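Local coordinates for chitin-binding domain 3 protein (Micromonospora aurantiaca ATCC 27029, PDB 5OPF), which probably cleaves glycosidic bonds of cellulose or related polysaccharides oxidatively, as a copper-dependent lytic polysaccharide monooxygenase, at residues 16-21 against 28-33; 20-25 against 44-49; 133-138 against 164-169; 58-63 against 173-178. One frame throughout, in Å; residues are numbered along the deposited sequence.

Contact 1 (16-21 against 28-33); sequences QRWGGD and ATQDPM
The indole of Trp18 lies against the side chain of Asp31, the NE1/CZ2 side of its rim running alongside the methylene: CZ2 of Trp18 is 3.7 Å from CB of Asp31. At the pyrrole edge the contact turns polar. NE1 of Trp18 donates to OD2 of Asp31 over 2.9 Å, close to the indole plane but reaching the oxygen on its anti side, tilted about 31° out of the carboxylate plane. The same oxygen takes an end-on salt bridge from Arg17, whose NH1 stands 2.8 Å and NH2 3.0 Å from Asp31 OD2. Both guanidinium nitrogens thus converge on one atom nearly in their own plane, NH1 from the anti side and NH2 from the syn side. Three N-H groups gripping a single oxygen would be expected to favour the ionised carboxylate. Asp31 holds OD2 toward these donors, a chi1 of -171° placing CG opposite the backbone N, while OD1 caps Cys34 N. At the far end of the indole, Trp18 CH2 comes within 3.5 Å of OE1 of Gln30, a contact at the ring edge. NE of Arg17 is held separately by Ser13 OG. Asp31 is the first residue past helix 27-30 and the N-cap of helix 32-40, so the contact ties helix 10-18 to the junction of those two helices, close to the Cys14-Cys34 disulfide.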
loop_
_atom_site.group_PDB
_atom_site.type_symbol
_atom_site.label_atom_id
_atom_site.label_comp_id
_atom_site.label_asym_id
_atom_site.label_seq_id
_atom_site.Cartn_x
_atom_site.Cartn_y
_atom_site.Cartn_z
ATOM N N GLN A 16 5.268 11.268 3.226
ATOM C CA GLN A 16 4.625 12.232 4.107
ATOM C C GLN A 16 5.540 12.601 5.268
ATOM O O GLN A 16 5.684 13.779 5.619
ATOM C CB GLN A 16 3.336 11.599 4.628
ATOM C CG GLN A 16 2.290 12.511 5.209
ATOM C CD GLN A 16 0.971 11.760 5.399
ATOM O OE1 GLN A 16 0.958 10.557 5.687
ATOM N NE2 GLN A 16 -0.135 12.455 5.203
ATOM N N ARG A 17 6.163 11.597 5.894
ATOM C CA ARG A 17 6.894 11.870 7.124
ATOM C C ARG A 17 8.289 12.426 6.883
ATOM O O ARG A 17 8.780 13.196 7.711
ATOM C CB ARG A 17 6.946 10.627 8.005
ATOM C CG ARG A 17 5.572 10.288 8.573
ATOM C CD ARG A 17 5.513 9.038 9.460
ATOM N NE ARG A 17 5.896 7.833 8.730
ATOM C CZ ARG A 17 7.087 7.245 8.802
ATOM N NH1 ARG A 17 8.027 7.696 9.616
ATOM N NH2 ARG A 17 7.331 6.176 8.074
ATOM N N TRP A 18 8.939 12.069 5.779
ATOM C CA TRP A 18 10.318 12.470 5.526
ATOM C C TRP A 18 10.524 13.298 4.265
ATOM O O TRP A 18 11.646 13.771 4.047
ATOM C CB TRP A 18 11.245 11.242 5.451
ATOM C CG TRP A 18 11.332 10.461 6.715
ATOM C CD1 TRP A 18 10.659 9.316 7.009
ATOM C CD2 TRP A 18 12.132 10.763 7.868
ATOM N NE1 TRP A 18 10.995 8.875 8.265
ATOM C CE2 TRP A 18 11.893 9.749 8.819
ATOM C CE3 TRP A 18 13.033 11.782 8.184
ATOM C CZ2 TRP A 18 12.521 9.730 10.062
ATOM C CZ3 TRP A 18 13.655 11.760 9.417
ATOM C CH2 TRP A 18 13.396 10.741 10.339
ATOM N N GLY A 19 9.503 13.500 3.429
ATOM C CA GLY A 19 9.730 14.208 2.179
ATOM C C GLY A 19 10.327 15.589 2.379
ATOM O O GLY A 19 11.183 16.023 1.599
ATOM N N GLY A 20 9.886 16.301 3.419
ATOM C CA GLY A 20 10.415 17.622 3.709
ATOM C C GLY A 20 11.833 17.623 4.244
ATOM O O GLY A 20 12.490 18.674 4.223
ATOM N N ASP A 21 12.309 16.483 4.739
ATOM C CA ASP A 21 13.651 16.352 5.316
ATOM C C ASP A 21 14.284 15.021 4.902
ATOM O O ASP A 21 14.849 14.292 5.719
ATOM C CB ASP A 21 13.682 16.609 6.834
ATOM C CG ASP A 21 13.018 15.508 7.672
ATOM O OD1 ASP A 21 11.961 14.976 7.275
ATOM O OD2 ASP A 21 13.571 15.212 8.784
ATOM N N ALA A 28 18.468 7.323 9.534
ATOM C CA ALA A 28 19.083 6.000 9.550
ATOM C C ALA A 28 18.793 5.268 10.851
ATOM O O ALA A 28 18.653 4.040 10.853
ATOM C CB ALA A 28 20.587 6.122 9.317
ATOM N N THR A 29 18.714 5.993 11.968
ATOM C CA THR A 29 18.370 5.345 13.223
ATOM C C THR A 29 16.907 5.486 13.593
ATOM O O THR A 29 16.353 4.541 14.157
ATOM C CB THR A 29 19.232 5.855 14.378
ATOM O OG1 THR A 29 19.095 7.273 14.488
ATOM C CG2 THR A 29 20.689 5.479 14.161
ATOM N N GLN A 30 16.253 6.602 13.263
ATOM C CA GLN A 30 14.863 6.797 13.649
ATOM C C GLN A 30 13.897 5.981 12.798
ATOM O O GLN A 30 12.834 5.583 13.291
ATOM C CB GLN A 30 14.506 8.279 13.577
ATOM C CG GLN A 30 15.248 9.130 14.612
ATOM C CD GLN A 30 14.940 10.614 14.508
ATOM O OE1 GLN A 30 14.047 11.030 13.772
ATOM N NE2 GLN A 30 15.694 11.422 15.246
ATOM N N ASP A 31 14.229 5.710 11.535
ATOM C CA ASP A 31 13.318 5.014 10.623
ATOM C C ASP A 31 14.164 4.289 9.586
ATOM O O ASP A 31 14.268 4.711 8.431
ATOM C CB ASP A 31 12.337 6.010 9.996
ATOM C CG ASP A 31 11.212 5.361 9.200
ATOM O OD1 ASP A 31 11.269 4.145 8.887
ATOM O OD2 ASP A 31 10.265 6.111 8.850
ATOM N N PRO A 32 14.821 3.192 9.992
ATOM C CA PRO A 32 15.732 2.491 9.072
ATOM C C PRO A 32 15.073 2.022 7.789
ATOM O O PRO A 32 15.735 1.980 6.744
ATOM C CB PRO A 32 16.247 1.316 9.918
ATOM C CG PRO A 32 16.146 1.809 11.330
ATOM C CD PRO A 32 14.923 2.674 11.370
ATOM N N MET A 33 13.792 1.654 7.831
ATOM C CA MET A 33 13.141 1.198 6.609
ATOM C C MET A 33 12.927 2.341 5.623
ATOM O O MET A 33 13.142 2.165 4.420
ATOM C CB MET A 33 11.834 0.470 6.903
ATOM C CG MET A 33 11.993 -0.886 7.577
ATOM S SD MET A 33 12.978 -2.096 6.621
ATOM C CE MET A 33 14.598 -1.866 7.366
#

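Contact 2 (20-25 against 44-49); sequences GDFQNP and AMWNWN
Phe22 receives the edge of Trp46 on one face of its ring, a T-shaped pair with the planes at 80° and the centroid of the phenyl 5.0 Å from that of the indole's six-membered ring in Trp46. A single corner of the indole does most of the touching. CZ2 of Trp46 stands almost over the centre of the phenyl, 3.7 Å from both CD1 and CE1 of Phe22, and CH2 of Trp46 follows at 3.9 Å from Phe22 CD1. No hydrogen bond joins the two segments; the pairing is apolar, placing an aromatic C-H over a pi cloud. The opposite face of Phe22 is backed by the side chain of Gln23, whose CG sits over the rim of the ring. Without the phenyl, as with an alanine here, the CZ2 corner of Trp46 would probably lose the face it points into, and the indole would be freer to turn. The phenyl takes the crowded rotamer, with CG between the backbone N and the carbonyl carbon (chi1 79°), which directs it to the indole from the type I beta turn Asp21-Asn24. That turn is closed by the bond from Asn24 N to Asp21 O and braced by a nearly straight one, 3.0 Å from Asn24 ND2 to Asp21 OD2. Asn24 OD1 in turn caps Ala26 N. Trp38 of helix 32-40 meets both rings, edge-to-face with Trp46, so this surface pair joins the loop between helices 10-18 and 27-30 to helix 43-46 beside helix 32-40.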
loop_
_atom_site.group_PDB
_atom_site.type_symbol
_atom_site.label_atom_id
_atom_site.label_comp_id
_atom_site.label_asym_id
_atom_site.label_seq_id
_atom_site.Cartn_x
_atom_site.Cartn_y
_atom_site.Cartn_z
ATOM N N GLY A 20 9.886 16.301 3.419
ATOM C CA GLY A 20 10.415 17.622 3.709
ATOM C C GLY A 20 11.833 17.623 4.244
ATOM O O GLY A 20 12.490 18.674 4.223
ATOM N N ASP A 21 12.309 16.483 4.739
ATOM C CA ASP A 21 13.651 16.352 5.316
ATOM C C ASP A 21 14.284 15.021 4.902
ATOM O O ASP A 21 14.849 14.292 5.719
ATOM C CB ASP A 21 13.682 16.609 6.834
ATOM C CG ASP A 21 13.018 15.508 7.672
ATOM O OD1 ASP A 21 11.961 14.976 7.275
ATOM O OD2 ASP A 21 13.571 15.212 8.784
ATOM N N PHE A 22 14.263 14.735 3.591
ATOM C CA PHE A 22 14.549 13.386 3.109
ATOM C C PHE A 22 16.021 13.015 3.147
ATOM O O PHE A 22 16.336 11.838 2.937
ATOM C CB PHE A 22 13.951 13.135 1.714
ATOM C CG PHE A 22 14.737 13.728 0.568
ATOM C CD1 PHE A 22 14.627 15.068 0.254
ATOM C CD2 PHE A 22 15.544 12.922 -0.232
ATOM C CE1 PHE A 22 15.336 15.606 -0.810
ATOM C CE2 PHE A 22 16.253 13.457 -1.294
ATOM C CZ PHE A 22 16.141 14.797 -1.582
ATOM N N GLN A 23 16.911 13.969 3.398
ATOM C CA GLN A 23 18.330 13.686 3.543
ATOM C C GLN A 23 18.799 13.811 4.991
ATOM O O GLN A 23 20.006 13.846 5.252
ATOM C CB GLN A 23 19.134 14.595 2.626
ATOM C CG GLN A 23 18.868 14.345 1.173
ATOM C CD GLN A 23 19.874 15.043 0.310
ATOM O OE1 GLN A 23 21.051 15.155 0.669
ATOM N NE2 GLN A 23 19.425 15.545 -0.823
ATOM N N ASN A 24 17.864 13.837 5.940
ATOM C CA ASN A 24 18.213 13.950 7.357
ATOM C C ASN A 24 18.958 12.699 7.810
ATOM O O ASN A 24 18.377 11.606 7.790
ATOM C CB ASN A 24 16.930 14.085 8.169
ATOM C CG ASN A 24 17.193 14.393 9.625
ATOM O OD1 ASN A 24 18.308 14.198 10.132
ATOM N ND2 ASN A 24 16.165 14.879 10.314
ATOM N N PRO A 25 20.222 12.798 8.227
ATOM C CA PRO A 25 20.950 11.585 8.631
ATOM C C PRO A 25 20.331 10.872 9.817
ATOM O O PRO A 25 20.552 9.666 9.981
ATOM C CB PRO A 25 22.356 12.109 8.962
ATOM C CG PRO A 25 22.461 13.409 8.234
ATOM C CD PRO A 25 21.090 13.989 8.240
ATOM N N ALA A 44 10.699 6.202 -5.474
ATOM C CA ALA A 44 9.645 5.381 -4.883
ATOM C C ALA A 44 8.733 6.226 -4.013
ATOM O O ALA A 44 7.554 5.891 -3.832
ATOM C CB ALA A 44 10.253 4.267 -4.035
ATOM N N MET A 45 9.264 7.314 -3.449
ATOM C CA MET A 45 8.508 8.240 -2.620
ATOM C C MET A 45 8.004 9.440 -3.415
ATOM O O MET A 45 6.833 9.808 -3.289
ATOM C CB MET A 45 9.344 8.689 -1.411
ATOM C CG MET A 45 9.256 7.746 -0.208
ATOM S SD MET A 45 9.837 6.061 -0.479
ATOM C CE MET A 45 11.572 6.382 -0.825
ATOM N N TRP A 46 8.850 10.072 -4.231
ATOM C CA TRP A 46 8.347 11.205 -5.004
ATOM C C TRP A 46 7.188 10.774 -5.888
ATOM O O TRP A 46 6.227 11.530 -6.071
ATOM C CB TRP A 46 9.444 11.848 -5.855
ATOM C CG TRP A 46 10.621 12.363 -5.085
ATOM C CD1 TRP A 46 11.931 12.112 -5.363
ATOM C CD2 TRP A 46 10.608 13.211 -3.926
ATOM N NE1 TRP A 46 12.740 12.752 -4.455
ATOM C CE2 TRP A 46 11.953 13.425 -3.559
ATOM C CE3 TRP A 46 9.598 13.805 -3.157
ATOM C CZ2 TRP A 46 12.318 14.211 -2.472
ATOM C CZ3 TRP A 46 9.964 14.585 -2.067
ATOM C CH2 TRP A 46 11.316 14.771 -1.732
ATOM N N ASN A 47 7.269 9.563 -6.445
ATOM C CA ASN A 47 6.213 8.970 -7.268
ATOM C C ASN A 47 5.374 7.987 -6.466
ATOM O O ASN A 47 5.009 6.903 -6.944
ATOM C CB ASN A 47 6.810 8.322 -8.515
ATOM C CG ASN A 47 7.575 9.321 -9.348
ATOM O OD1 ASN A 47 8.795 9.417 -9.267
ATOM N ND2 ASN A 47 6.846 10.128 -10.103
ATOM N N TRP A 48 5.031 8.370 -5.236
ATOM C CA TRP A 48 4.165 7.556 -4.389
ATOM C C TRP A 48 2.836 7.236 -5.059
ATOM O O TRP A 48 2.201 6.234 -4.700
ATOM C CB TRP A 48 3.920 8.252 -3.031
ATOM C CG TRP A 48 3.220 9.595 -3.126
ATOM C CD1 TRP A 48 3.813 10.831 -3.134
ATOM C CD2 TRP A 48 1.812 9.840 -3.273
ATOM N NE1 TRP A 48 2.868 11.819 -3.257
ATOM C CE2 TRP A 48 1.631 11.236 -3.348
ATOM C CE3 TRP A 48 0.685 9.018 -3.336
ATOM C CZ2 TRP A 48 0.371 11.822 -3.481
ATOM C CZ3 TRP A 48 -0.566 9.605 -3.470
ATOM C CH2 TRP A 48 -0.711 10.986 -3.540
ATOM N N ASN A 49 2.406 8.046 -6.017
ATOM C CA ASN A 49 1.111 7.896 -6.673
ATOM C C ASN A 49 1.135 6.927 -7.847
ATOM O O ASN A 49 0.086 6.730 -8.481
ATOM C CB ASN A 49 0.603 9.280 -7.134
ATOM C CG ASN A 49 1.391 9.840 -8.306
ATOM O OD1 ASN A 49 2.348 9.239 -8.783
ATOM N ND2 ASN A 49 0.969 10.992 -8.785
#

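Contact 3 (133-138 against 164-169); sequences DLELVG and PGRTGR
An extended Glu135, its CG anti to the backbone N (chi1 -180°), and an Arg166 folded at chi2 (62°) bring carboxylate and guanidinium together. They form a salt bridge at the margin of the beta-sandwich expected of this family, between strand 134-140 and the loop that links strands 154-162 and 169-178. The guanidinium approaches end-on and spends both terminal nitrogens on one oxygen, with NH2 of Arg166 2.8 Å and NH1 3.0 Å from OE1 of Glu135. The two planes are only 22° apart, and both nitrogens come to OE1 from the same face of the carboxylate, NH2 on its anti side and NH1 on its syn side. NH2 also packs beside the Glu135 methylene, with CB in the guanidinium plane. Backbone carbonyls of Val117 and Thr118, at the end of strand 110-118, take further bonds from Arg166 NH2 and NE, so the buried guanidinium is fixed in rotation. Val137, which forms a classic beta bulge with Gly138 opposite Val115, lies alongside more loosely. A further bond stays within the loop: Arg166 NH1 donates to Pro164 O over 3.0 Å.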
loop_
_atom_site.group_PDB
_atom_site.type_symbol
_atom_site.label_atom_id
_atom_site.label_comp_id
_atom_site.label_asym_id
_atom_site.label_seq_id
_atom_site.Cartn_x
_atom_site.Cartn_y
_atom_site.Cartn_z
ATOM N N ASP A 133 -0.185 -15.423 3.324
ATOM C CA ASP A 133 -0.338 -14.709 4.587
ATOM C C ASP A 133 -1.577 -13.825 4.634
ATOM O O ASP A 133 -1.927 -13.352 5.725
ATOM C CB ASP A 133 0.866 -13.801 4.836
ATOM C CG ASP A 133 2.163 -14.562 5.038
ATOM O OD1 ASP A 133 2.157 -15.532 5.817
ATOM O OD2 ASP A 133 3.186 -14.164 4.420
ATOM N N LEU A 134 -2.250 -13.596 3.509
ATOM C CA LEU A 134 -3.292 -12.579 3.395
ATOM C C LEU A 134 -4.690 -13.185 3.381
ATOM O O LEU A 134 -4.935 -14.219 2.747
ATOM C CB LEU A 134 -3.118 -11.791 2.102
ATOM C CG LEU A 134 -1.879 -10.913 2.022
ATOM C CD1 LEU A 134 -1.787 -10.312 0.625
ATOM C CD2 LEU A 134 -1.886 -9.812 3.076
ATOM N N GLU A 135 -5.620 -12.513 4.051
ATOM C CA GLU A 135 -7.043 -12.825 4.005
ATOM C C GLU A 135 -7.792 -11.620 3.442
ATOM O O GLU A 135 -7.525 -10.474 3.832
ATOM C CB GLU A 135 -7.549 -13.104 5.427
ATOM C CG GLU A 135 -9.022 -13.447 5.514
ATOM C CD GLU A 135 -9.511 -13.634 6.925
ATOM O OE1 GLU A 135 -8.734 -13.441 7.881
ATOM O OE2 GLU A 135 -10.698 -14.000 7.086
ATOM N N LEU A 136 -8.740 -11.867 2.538
ATOM C CA LEU A 136 -9.590 -10.792 2.026
ATOM C C LEU A 136 -10.565 -10.345 3.112
ATOM O O LEU A 136 -11.375 -11.151 3.591
ATOM C CB LEU A 136 -10.360 -11.277 0.799
ATOM C CG LEU A 136 -11.246 -10.243 0.093
ATOM C CD1 LEU A 136 -10.430 -9.162 -0.590
ATOM C CD2 LEU A 136 -12.163 -10.936 -0.906
ATOM N N VAL A 137 -10.513 -9.058 3.486
ATOM C CA VAL A 137 -11.308 -8.544 4.601
ATOM C C VAL A 137 -12.146 -7.317 4.246
ATOM O O VAL A 137 -12.944 -6.863 5.073
ATOM C CB VAL A 137 -10.442 -8.254 5.843
ATOM C CG1 VAL A 137 -9.819 -9.530 6.388
ATOM C CG2 VAL A 137 -9.367 -7.213 5.544
ATOM N N GLY A 138 -11.990 -6.773 3.036
ATOM C CA GLY A 138 -12.884 -5.733 2.550
ATOM C C GLY A 138 -12.800 -5.656 1.046
ATOM O O GLY A 138 -11.806 -6.070 0.451
ATOM N N PRO A 164 -10.914 -9.861 12.010
ATOM C CA PRO A 164 -11.103 -10.382 13.362
ATOM C C PRO A 164 -9.869 -11.099 13.870
ATOM O O PRO A 164 -9.136 -11.754 13.120
ATOM C CB PRO A 164 -12.264 -11.373 13.205
ATOM C CG PRO A 164 -12.894 -11.057 11.915
ATOM C CD PRO A 164 -11.840 -10.483 11.050
ATOM N N GLY A 165 -9.659 -10.982 15.176
ATOM C CA GLY A 165 -8.639 -11.733 15.861
ATOM C C GLY A 165 -7.240 -11.167 15.781
ATOM O O GLY A 165 -6.357 -11.673 16.480
ATOM N N ARG A 166 -6.997 -10.135 14.988
ATOM C CA ARG A 166 -5.660 -9.576 14.871
ATOM C C ARG A 166 -5.309 -8.728 16.084
ATOM O O ARG A 166 -6.119 -7.920 16.556
ATOM C CB ARG A 166 -5.566 -8.689 13.633
ATOM C CG ARG A 166 -5.245 -9.402 12.324
ATOM C CD ARG A 166 -6.298 -10.402 11.928
ATOM N NE ARG A 166 -6.062 -10.837 10.562
ATOM C CZ ARG A 166 -6.938 -11.491 9.816
ATOM N NH1 ARG A 166 -8.119 -11.819 10.310
ATOM N NH2 ARG A 166 -6.619 -11.811 8.569
ATOM N N THR A 167 -4.072 -8.891 16.546
ATOM C CA THR A 167 -3.459 -8.029 17.547
ATOM C C THR A 167 -2.037 -7.733 17.100
ATOM O O THR A 167 -1.394 -8.549 16.428
ATOM C CB THR A 167 -3.447 -8.654 18.961
ATOM O OG1 THR A 167 -2.680 -9.866 18.943
ATOM C CG2 THR A 167 -4.867 -8.923 19.436
ATOM N N GLY A 168 -1.554 -6.547 17.454
ATOM C CA GLY A 168 -0.182 -6.191 17.148
ATOM C C GLY A 168 0.056 -5.865 15.675
ATOM O O GLY A 168 -0.858 -5.558 14.897
ATOM N N ARG A 169 1.338 -5.931 15.311
ATOM C CA ARG A 169 1.814 -5.504 13.999
ATOM C C ARG A 169 1.317 -6.420 12.887
ATOM O O ARG A 169 1.437 -7.650 12.969
ATOM C CB ARG A 169 3.341 -5.516 13.999
ATOM C CG ARG A 169 3.985 -5.260 12.648
ATOM C CD ARG A 169 5.495 -5.299 12.707
ATOM N NE ARG A 169 6.121 -4.123 13.301
ATOM C CZ ARG A 169 6.433 -3.023 12.613
ATOM N NH1 ARG A 169 6.139 -2.938 11.326
ATOM N NH2 ARG A 169 7.058 -2.015 13.199
#

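Contact 4 (58-63 against 173-178); sequences GNHQGA and YTIWQA
The short helix 60-63 is docked on strand 169-178 of the beta-sandwich through His60 in its first turn, which meets Ile175 and Gln177. The imidazole lies over Ile175 in a CH-pi contact: CG2 of Ile175 sits 4.0 Å from the centroid of the His60 ring and only 12° off its normal. That methyl is anti to the backbone N of Ile175, which directs it from the strand toward the ring face. The other face of the imidazole is covered near its rim by the Gly58 carbonyl carbon. Gln177 arrives at the ring edge, its OE1 3.5 Å from CE1 of His60 and in the plane of the ring. The polar needs of this buried ring are met elsewhere, ND1 by the hydroxyl of Tyr186 and NE2 by that of Tyr112, so its rotation is fixed from two directions. Replacing His60 by an alanine is likely to leave both tyrosine hydroxyls without this partner and to open a gap over the Ile175 methyl. A water extends the link, accepting from Gly58 N at 2.8 Å and donating to Gln177 OE1 at 2.8 Å, while Gln177 NE2 bonds to Asp182 OD1. Asn59, the N-cap, accepts from Gly62 N with its OD1, the donor well above the carbonyl plane. Strand 169-178 runs between strands 110-118 and 183-192, which carry Tyr112 and Tyr186, so His60 joins the helix to three adjacent strands.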
loop_
_atom_site.group_PDB
_atom_site.type_symbol
_atom_site.label_atom_id
_atom_site.label_comp_id
_atom_site.label_asym_id
_atom_site.label_seq_id
_atom_site.Cartn_x
_atom_site.Cartn_y
_atom_site.Cartn_z
ATOM N N GLY A 58 -6.311 -9.081 -14.512
ATOM C CA GLY A 58 -6.929 -9.644 -13.335
ATOM C C GLY A 58 -6.116 -10.702 -12.626
ATOM O O GLY A 58 -6.483 -11.104 -11.511
ATOM N N ASN A 59 -5.019 -11.172 -13.212
ATOM C CA ASN A 59 -4.232 -12.244 -12.605
ATOM C C ASN A 59 -3.133 -11.664 -11.709
ATOM O O ASN A 59 -1.930 -11.778 -11.966
ATOM C CB ASN A 59 -3.649 -13.145 -13.682
ATOM C CG ASN A 59 -2.905 -14.314 -13.094
ATOM O OD1 ASN A 59 -3.056 -14.619 -11.901
ATOM N ND2 ASN A 59 -2.087 -14.972 -13.912
ATOM N N HIS A 60 -3.573 -11.056 -10.604
ATOM C CA HIS A 60 -2.633 -10.368 -9.724
ATOM C C HIS A 60 -1.629 -11.340 -9.121
ATOM O O HIS A 60 -0.425 -11.061 -9.089
ATOM C CB HIS A 60 -3.387 -9.603 -8.632
ATOM C CG HIS A 60 -4.416 -8.676 -9.180
ATOM N ND1 HIS A 60 -4.082 -7.526 -9.858
ATOM C CD2 HIS A 60 -5.767 -8.776 -9.237
ATOM C CE1 HIS A 60 -5.186 -6.940 -10.280
ATOM N NE2 HIS A 60 -6.223 -7.679 -9.925
ATOM N N GLN A 61 -2.095 -12.489 -8.641
ATOM C CA GLN A 61 -1.166 -13.422 -8.016
ATOM C C GLN A 61 -0.194 -14.002 -9.031
ATOM O O GLN A 61 0.955 -14.304 -8.685
ATOM C CB GLN A 61 -1.925 -14.518 -7.283
ATOM C CG GLN A 61 -1.019 -15.419 -6.486
ATOM C CD GLN A 61 -1.772 -16.435 -5.669
ATOM O OE1 GLN A 61 -2.977 -16.618 -5.831
ATOM N NE2 GLN A 61 -1.055 -17.128 -4.791
ATOM N N GLY A 62 -0.620 -14.152 -10.284
ATOM C CA GLY A 62 0.297 -14.640 -11.298
ATOM C C GLY A 62 1.393 -13.641 -11.610
ATOM O O GLY A 62 2.534 -14.027 -11.905
ATOM N N ALA A 63 1.078 -12.356 -11.543
ATOM C CA ALA A 63 2.029 -11.309 -11.889
ATOM C C ALA A 63 2.954 -10.920 -10.744
ATOM O O ALA A 63 3.967 -10.251 -10.989
ATOM C CB ALA A 63 1.276 -10.063 -12.352
ATOM N N TYR A 173 -2.825 -5.099 2.605
ATOM C CA TYR A 173 -2.486 -5.085 1.184
ATOM C C TYR A 173 -3.739 -4.709 0.419
ATOM O O TYR A 173 -4.745 -5.429 0.471
ATOM C CB TYR A 173 -1.994 -6.442 0.709
ATOM C CG TYR A 173 -1.293 -6.463 -0.634
ATOM C CD1 TYR A 173 -0.209 -5.618 -0.901
ATOM C CD2 TYR A 173 -1.654 -7.375 -1.621
ATOM C CE1 TYR A 173 0.484 -5.673 -2.106
ATOM C CE2 TYR A 173 -0.963 -7.444 -2.821
ATOM C CZ TYR A 173 0.107 -6.604 -3.052
ATOM O OH TYR A 173 0.821 -6.730 -4.226
ATOM N N THR A 174 -3.678 -3.583 -0.282
ATOM C CA THR A 174 -4.809 -3.046 -1.023
ATOM C C THR A 174 -4.479 -3.093 -2.512
ATOM O O THR A 174 -3.420 -2.605 -2.946
ATOM C CB THR A 174 -5.132 -1.612 -0.563
ATOM O OG1 THR A 174 -5.455 -1.605 0.837
ATOM C CG2 THR A 174 -6.316 -1.045 -1.323
ATOM N N ILE A 175 -5.399 -3.655 -3.294
ATOM C CA ILE A 175 -5.278 -3.751 -4.749
ATOM C C ILE A 175 -6.378 -2.895 -5.362
ATOM O O ILE A 175 -7.568 -3.133 -5.120
ATOM C CB ILE A 175 -5.407 -5.202 -5.248
ATOM C CG1 ILE A 175 -4.363 -6.095 -4.576
ATOM C CG2 ILE A 175 -5.288 -5.241 -6.797
ATOM C CD1 ILE A 175 -4.428 -7.557 -4.996
ATOM N N TRP A 176 -5.988 -1.900 -6.152
ATOM C CA TRP A 176 -6.915 -1.055 -6.898
ATOM C C TRP A 176 -6.817 -1.400 -8.378
ATOM O O TRP A 176 -5.758 -1.218 -8.989
ATOM C CB TRP A 176 -6.538 0.409 -6.712
ATOM C CG TRP A 176 -7.296 1.438 -7.537
ATOM C CD1 TRP A 176 -8.585 1.378 -8.011
ATOM C CD2 TRP A 176 -6.791 2.721 -7.913
ATOM N NE1 TRP A 176 -8.899 2.562 -8.661
ATOM C CE2 TRP A 176 -7.809 3.393 -8.612
ATOM C CE3 TRP A 176 -5.563 3.355 -7.742
ATOM C CZ2 TRP A 176 -7.642 4.684 -9.105
ATOM C CZ3 TRP A 176 -5.396 4.625 -8.243
ATOM C CH2 TRP A 176 -6.432 5.279 -8.906
ATOM N N GLN A 177 -7.912 -1.884 -8.966
ATOM C CA GLN A 177 -8.013 -2.046 -10.413
ATOM C C GLN A 177 -8.719 -0.798 -10.930
ATOM O O GLN A 177 -9.910 -0.606 -10.674
ATOM C CB GLN A 177 -8.797 -3.313 -10.755
ATOM C CG GLN A 177 -8.952 -3.559 -12.253
ATOM C CD GLN A 177 -7.659 -3.960 -12.932
ATOM O OE1 GLN A 177 -6.820 -4.620 -12.343
ATOM N NE2 GLN A 177 -7.511 -3.592 -14.191
ATOM N N ALA A 178 -7.986 0.068 -11.617
ATOM C CA ALA A 178 -8.546 1.316 -12.118
ATOM C C ALA A 178 -9.417 1.042 -13.344
ATOM O O ALA A 178 -9.282 0.007 -14.007
ATOM C CB ALA A 178 -7.423 2.285 -12.457
HETATM O O HOH W 1 -5.536 -6.422 -14.017
#

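Contacts 1 and 2 share Gly20 and Asp21 and lie with centres 8 Å apart in the helical region between strands 2-6 and 52-54; Gly19 O of contact 1 is 3.6 Å from Trp46 CH2 of contact 2. Contacts 3 and 4 both reach the same sheet, through strands 134-140 and 169-178, with centres 18 Å apart, and touch where Leu134 CD1 packs 3.7 Å from Tyr173 CD2. The pairs do not touch: the centres of contacts 1 and 4 are about 28 Å apart, though the nearest atoms of contacts 2 and 4 are about 6 Å apart. The copper, bound by His1, His108 and Tyr185, is about 12 Å from the Gln177 side chain of contact 4. Segment 44-49 also approaches this site, Asn49 touching His1.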